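Local atomic coordinates of F-actin-capping protein subunit alpha (Plasmodium berghei, PDB entry 7A0H), a protein that probably binds the fast-growing barbed ends of actin filaments and blocks subunit exchange there, working as an asymmetric homodimer. Residues 187-197 / 209-219. Numbering follows the deposited sequence.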
loop_
_atom_site.group_PDB
_atom_site.type_symbol
_atom_site.label_atom_id
_atom_site.label_comp_id
_atom_site.label_asym_id
_atom_site.label_seq_id
_atom_site.Cartn_x
_atom_site.Cartn_y
_atom_site.Cartn_z
ATOM N N PHE A 187 7.010 -7.867 14.850
ATOM C CA PHE A 187 6.207 -7.176 13.852
ATOM C C PHE A 187 6.965 -5.911 13.446
ATOM O O PHE A 187 7.135 -5.007 14.264
ATOM C CB PHE A 187 4.827 -6.811 14.389
ATOM C CG PHE A 187 3.900 -8.003 14.643
ATOM C CD1 PHE A 187 4.178 -8.936 15.636
ATOM C CD2 PHE A 187 2.727 -8.143 13.906
ATOM C CE1 PHE A 187 3.314 -10.003 15.865
ATOM C CE2 PHE A 187 1.848 -9.206 14.134
ATOM C CZ PHE A 187 2.140 -10.137 15.111
ATOM N N HIS A 188 7.421 -5.840 12.190
ATOM C CA HIS A 188 8.242 -4.704 11.781
ATOM C C HIS A 188 7.386 -3.457 11.676
ATOM O O HIS A 188 6.513 -3.365 10.816
ATOM C CB HIS A 188 8.906 -4.967 10.445
ATOM C CG HIS A 188 9.731 -3.818 9.967
ATOM N ND1 HIS A 188 9.442 -3.112 8.822
ATOM C CD2 HIS A 188 10.825 -3.228 10.498
ATOM C CE1 HIS A 188 10.336 -2.158 8.654
ATOM N NE2 HIS A 188 11.182 -2.206 9.662
ATOM N N ALA A 189 7.700 -2.442 12.457
ATOM C CA ALA A 189 6.840 -1.265 12.489
ATOM C C ALA A 189 7.273 -0.139 11.567
ATOM O O ALA A 189 6.415 0.500 10.941
ATOM C CB ALA A 189 6.724 -0.772 13.927
ATOM N N SER A 190 8.572 0.151 11.499
ATOM C CA SER A 190 9.052 1.281 10.717
ATOM C C SER A 190 10.499 1.054 10.339
ATOM O O SER A 190 11.261 0.354 11.043
ATOM C CB SER A 190 8.957 2.622 11.487
ATOM O OG SER A 190 9.554 2.521 12.790
ATOM N N SER A 191 10.889 1.752 9.265
ATOM C CA SER A 191 12.301 1.986 8.990
ATOM C C SER A 191 12.640 3.476 8.820
ATOM O O SER A 191 11.919 4.234 8.157
ATOM C CB SER A 191 12.700 1.273 7.739
ATOM O OG SER A 191 11.890 1.829 6.702
ATOM N N TRP A 192 13.752 3.856 9.423
ATOM C CA TRP A 192 14.461 5.109 9.192
ATOM C C TRP A 192 15.796 4.777 8.550
ATOM O O TRP A 192 16.573 3.967 9.076
ATOM C CB TRP A 192 14.645 5.858 10.506
ATOM C CG TRP A 192 15.515 7.130 10.514
ATOM C CD1 TRP A 192 16.873 7.191 10.678
ATOM C CD2 TRP A 192 15.077 8.473 10.376
ATOM N NE1 TRP A 192 17.300 8.466 10.659
ATOM C CE2 TRP A 192 16.233 9.298 10.481
ATOM C CE3 TRP A 192 13.824 9.071 10.201
ATOM C CZ2 TRP A 192 16.178 10.691 10.393
ATOM C CZ3 TRP A 192 13.757 10.466 10.139
ATOM C CH2 TRP A 192 14.943 11.260 10.227
ATOM N N ARG A 193 16.030 5.380 7.401
ATOM C CA ARG A 193 17.244 5.243 6.612
ATOM C C ARG A 193 17.737 6.646 6.193
ATOM O O ARG A 193 17.047 7.372 5.456
ATOM C CB ARG A 193 16.965 4.364 5.369
ATOM C CG ARG A 193 16.661 2.878 5.651
ATOM C CD ARG A 193 17.707 2.343 6.405
ATOM N NE ARG A 193 17.691 0.942 6.657
ATOM C CZ ARG A 193 17.073 0.318 7.641
ATOM N NH1 ARG A 193 16.332 0.962 8.497
ATOM N NH2 ARG A 193 17.212 -1.015 7.744
ATOM N N SER A 194 18.935 7.018 6.625
ATOM C CA SER A 194 19.489 8.363 6.361
ATOM C C SER A 194 20.854 8.211 5.703
ATOM O O SER A 194 21.807 7.687 6.319
ATOM C CB SER A 194 19.597 9.189 7.659
ATOM O OG SER A 194 20.204 10.460 7.398
ATOM N N SER A 195 20.964 8.628 4.467
ATOM C CA SER A 195 22.145 8.268 3.721
ATOM C C SER A 195 22.776 9.475 3.066
ATOM O O SER A 195 22.064 10.357 2.551
ATOM C CB SER A 195 21.795 7.111 2.624
ATOM O OG SER A 195 20.807 7.591 1.734
ATOM N N TRP A 196 24.111 9.489 3.027
ATOM C CA TRP A 196 24.888 10.708 2.729
ATOM C C TRP A 196 26.102 10.313 1.915
ATOM O O TRP A 196 26.802 9.327 2.251
ATOM C CB TRP A 196 25.300 11.410 4.061
ATOM C CG TRP A 196 24.050 11.795 4.775
ATOM C CD1 TRP A 196 23.355 11.023 5.667
ATOM C CD2 TRP A 196 23.283 13.001 4.599
ATOM N NE1 TRP A 196 22.153 11.628 5.999
ATOM C CE2 TRP A 196 22.109 12.853 5.384
ATOM C CE3 TRP A 196 23.496 14.196 3.881
ATOM C CZ2 TRP A 196 21.173 13.912 5.549
ATOM C CZ3 TRP A 196 22.530 15.205 3.963
ATOM C CH2 TRP A 196 21.378 15.053 4.814
ATOM N N ASN A 197 26.289 11.026 0.817
ATOM C CA ASN A 197 27.470 10.847 -0.015
ATOM C C ASN A 197 28.254 12.159 -0.215
ATOM O O ASN A 197 27.680 13.247 -0.415
ATOM C CB ASN A 197 27.036 10.319 -1.362
ATOM C CG ASN A 197 28.145 9.684 -2.106
ATOM O OD1 ASN A 197 28.643 8.626 -1.733
ATOM N ND2 ASN A 197 28.565 10.333 -3.174
ATOM N N LEU A 209 27.678 17.804 -0.263
ATOM C CA LEU A 209 27.135 16.716 0.521
ATOM C C LEU A 209 25.674 16.557 0.052
ATOM O O LEU A 209 24.916 17.519 0.040
ATOM C CB LEU A 209 27.252 17.046 2.000
ATOM C CG LEU A 209 26.746 15.935 2.900
ATOM C CD1 LEU A 209 27.696 14.659 2.911
ATOM C CD2 LEU A 209 26.573 16.469 4.284
ATOM N N THR A 210 25.361 15.404 -0.546
ATOM C CA THR A 210 24.008 15.008 -0.982
ATOM C C THR A 210 23.492 13.966 -0.014
ATOM O O THR A 210 24.269 13.131 0.463
ATOM C CB THR A 210 24.003 14.340 -2.344
ATOM O OG1 THR A 210 24.912 13.226 -2.254
ATOM C CG2 THR A 210 24.420 15.315 -3.415
ATOM N N GLY A 211 22.217 14.045 0.317
ATOM C CA GLY A 211 21.645 13.117 1.261
ATOM C C GLY A 211 20.215 12.790 0.910
ATOM O O GLY A 211 19.533 13.502 0.151
ATOM N N THR A 212 19.768 11.657 1.476
ATOM C CA THR A 212 18.381 11.209 1.348
ATOM C C THR A 212 17.926 10.655 2.681
ATOM O O THR A 212 18.653 9.883 3.318
ATOM C CB THR A 212 18.258 10.153 0.248
ATOM O OG1 THR A 212 18.782 10.670 -0.990
ATOM C CG2 THR A 212 16.765 9.659 0.041
ATOM N N ILE A 213 16.779 11.112 3.144
ATOM C CA ILE A 213 16.178 10.579 4.356
ATOM C C ILE A 213 14.843 9.910 4.003
ATOM O O ILE A 213 13.923 10.565 3.500
ATOM C CB ILE A 213 15.976 11.672 5.433
ATOM C CG1 ILE A 213 17.360 12.255 5.881
ATOM C CG2 ILE A 213 15.265 11.069 6.578
ATOM C CD1 ILE A 213 17.254 13.317 6.962
ATOM N N ASP A 214 14.741 8.620 4.314
ATOM C CA ASP A 214 13.576 7.788 3.990
ATOM C C ASP A 214 12.893 7.385 5.279
ATOM O O ASP A 214 13.547 6.850 6.180
ATOM C CB ASP A 214 13.996 6.549 3.236
ATOM C CG ASP A 214 14.298 6.818 1.737
ATOM O OD1 ASP A 214 13.538 7.574 1.073
ATOM O OD2 ASP A 214 15.288 6.217 1.211
ATOM N N VAL A 215 11.603 7.679 5.398
ATOM C CA VAL A 215 10.810 7.260 6.551
ATOM C C VAL A 215 9.668 6.387 6.018
ATOM O O VAL A 215 8.963 6.802 5.088
ATOM C CB VAL A 215 10.226 8.451 7.304
ATOM C CG1 VAL A 215 9.749 8.021 8.665
ATOM C CG2 VAL A 215 11.290 9.498 7.508
ATOM N N VAL A 216 9.499 5.184 6.581
ATOM C CA VAL A 216 8.478 4.259 6.086
ATOM C C VAL A 216 7.723 3.716 7.272
ATOM O O VAL A 216 8.318 3.026 8.128
ATOM C CB VAL A 216 9.033 3.043 5.300
ATOM C CG1 VAL A 216 7.846 2.249 4.646
ATOM C CG2 VAL A 216 10.053 3.419 4.253
ATOM N N LEU A 217 6.408 3.939 7.286
ATOM C CA LEU A 217 5.543 3.283 8.259
ATOM C C LEU A 217 5.058 2.000 7.558
ATOM O O LEU A 217 4.604 2.032 6.391
ATOM C CB LEU A 217 4.374 4.172 8.658
ATOM C CG LEU A 217 3.407 3.680 9.758
ATOM C CD1 LEU A 217 4.181 3.603 11.184
ATOM C CD2 LEU A 217 2.166 4.521 9.836
ATOM N N THR A 218 5.186 0.876 8.265
ATOM C CA THR A 218 4.870 -0.440 7.731
ATOM C C THR A 218 3.913 -1.250 8.597
ATOM O O THR A 218 3.439 -2.285 8.129
ATOM C CB THR A 218 6.155 -1.282 7.476
ATOM O OG1 THR A 218 6.911 -1.549 8.681
ATOM C CG2 THR A 218 7.027 -0.629 6.410
ATOM N N TYR A 219 3.593 -0.801 9.811
ATOM C CA TYR A 219 2.556 -1.399 10.627
ATOM C C TYR A 219 1.610 -0.278 11.018
ATOM O O TYR A 219 2.051 0.758 11.540
ATOM C CB TYR A 219 3.104 -2.107 11.847
ATOM C CG TYR A 219 2.233 -3.284 12.253
ATOM C CD1 TYR A 219 2.211 -4.444 11.490
ATOM C CD2 TYR A 219 1.440 -3.237 13.394
ATOM C CE1 TYR A 219 1.417 -5.527 11.845
ATOM C CE2 TYR A 219 0.647 -4.319 13.764
ATOM C CZ TYR A 219 0.637 -5.459 12.977
ATOM O OH TYR A 219 -0.136 -6.544 13.315
HETATM O O HOH W 1 13.306 3.938 5.459
HETATM O O HOH W 2 18.251 7.007 2.857
HETATM O O HOH W 3 27.469 13.447 -3.454
#
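Trp196 lays its six-membered ring flat over Gly211 at a non-hydrogen-bonded pair, Gly211 CA lying 3.6 Å from the ring centroid in a CH-pi contact. The ring's rotation is fixed from its own strand: Trp196 NE1 donates to Ser194 OG at 2.7 Å, nearly straight (173°) and in the indole plane, and that hydroxyl also bonds Glu258 of helix 243-266. Leu209 CG comes against the same indole, 3.8 Å from Trp196 CE3. Further along this face, Trp192 has CG anti to its backbone N (chi1 173°), which brings the benzo end across to Ile213, whose CG2 sits over the ring face 3.7 Å from Trp192 CH2, while Val215 CG2 meets Trp192 CE3 obliquely. The two strands form a hairpin, third and fourth in the five-stranded antiparallel sheet of the capping-protein fold, with helix 243-266 packed on the tryptophan face and the second subunit touching Trp192, Val215 and Leu217. On the other face, Arg193 and Asp214 are a hydrogen-bonded pair through their backbones, but Arg193 forms a salt bridge to Asp180 and also bonds Tyr57 O, while Asp214 pairs with Arg230. Where Ala189 and Ser190 form a classic beta bulge opposite Arg181 of strand 170-183, Thr218 OG1 donates to His188 O (2.8 Å) from above the carbonyl plane. Beyond it, the edge of the poorly ordered Phe187 ring points at the face of Tyr219, planes at 77° and centroids 5.5 Å apart.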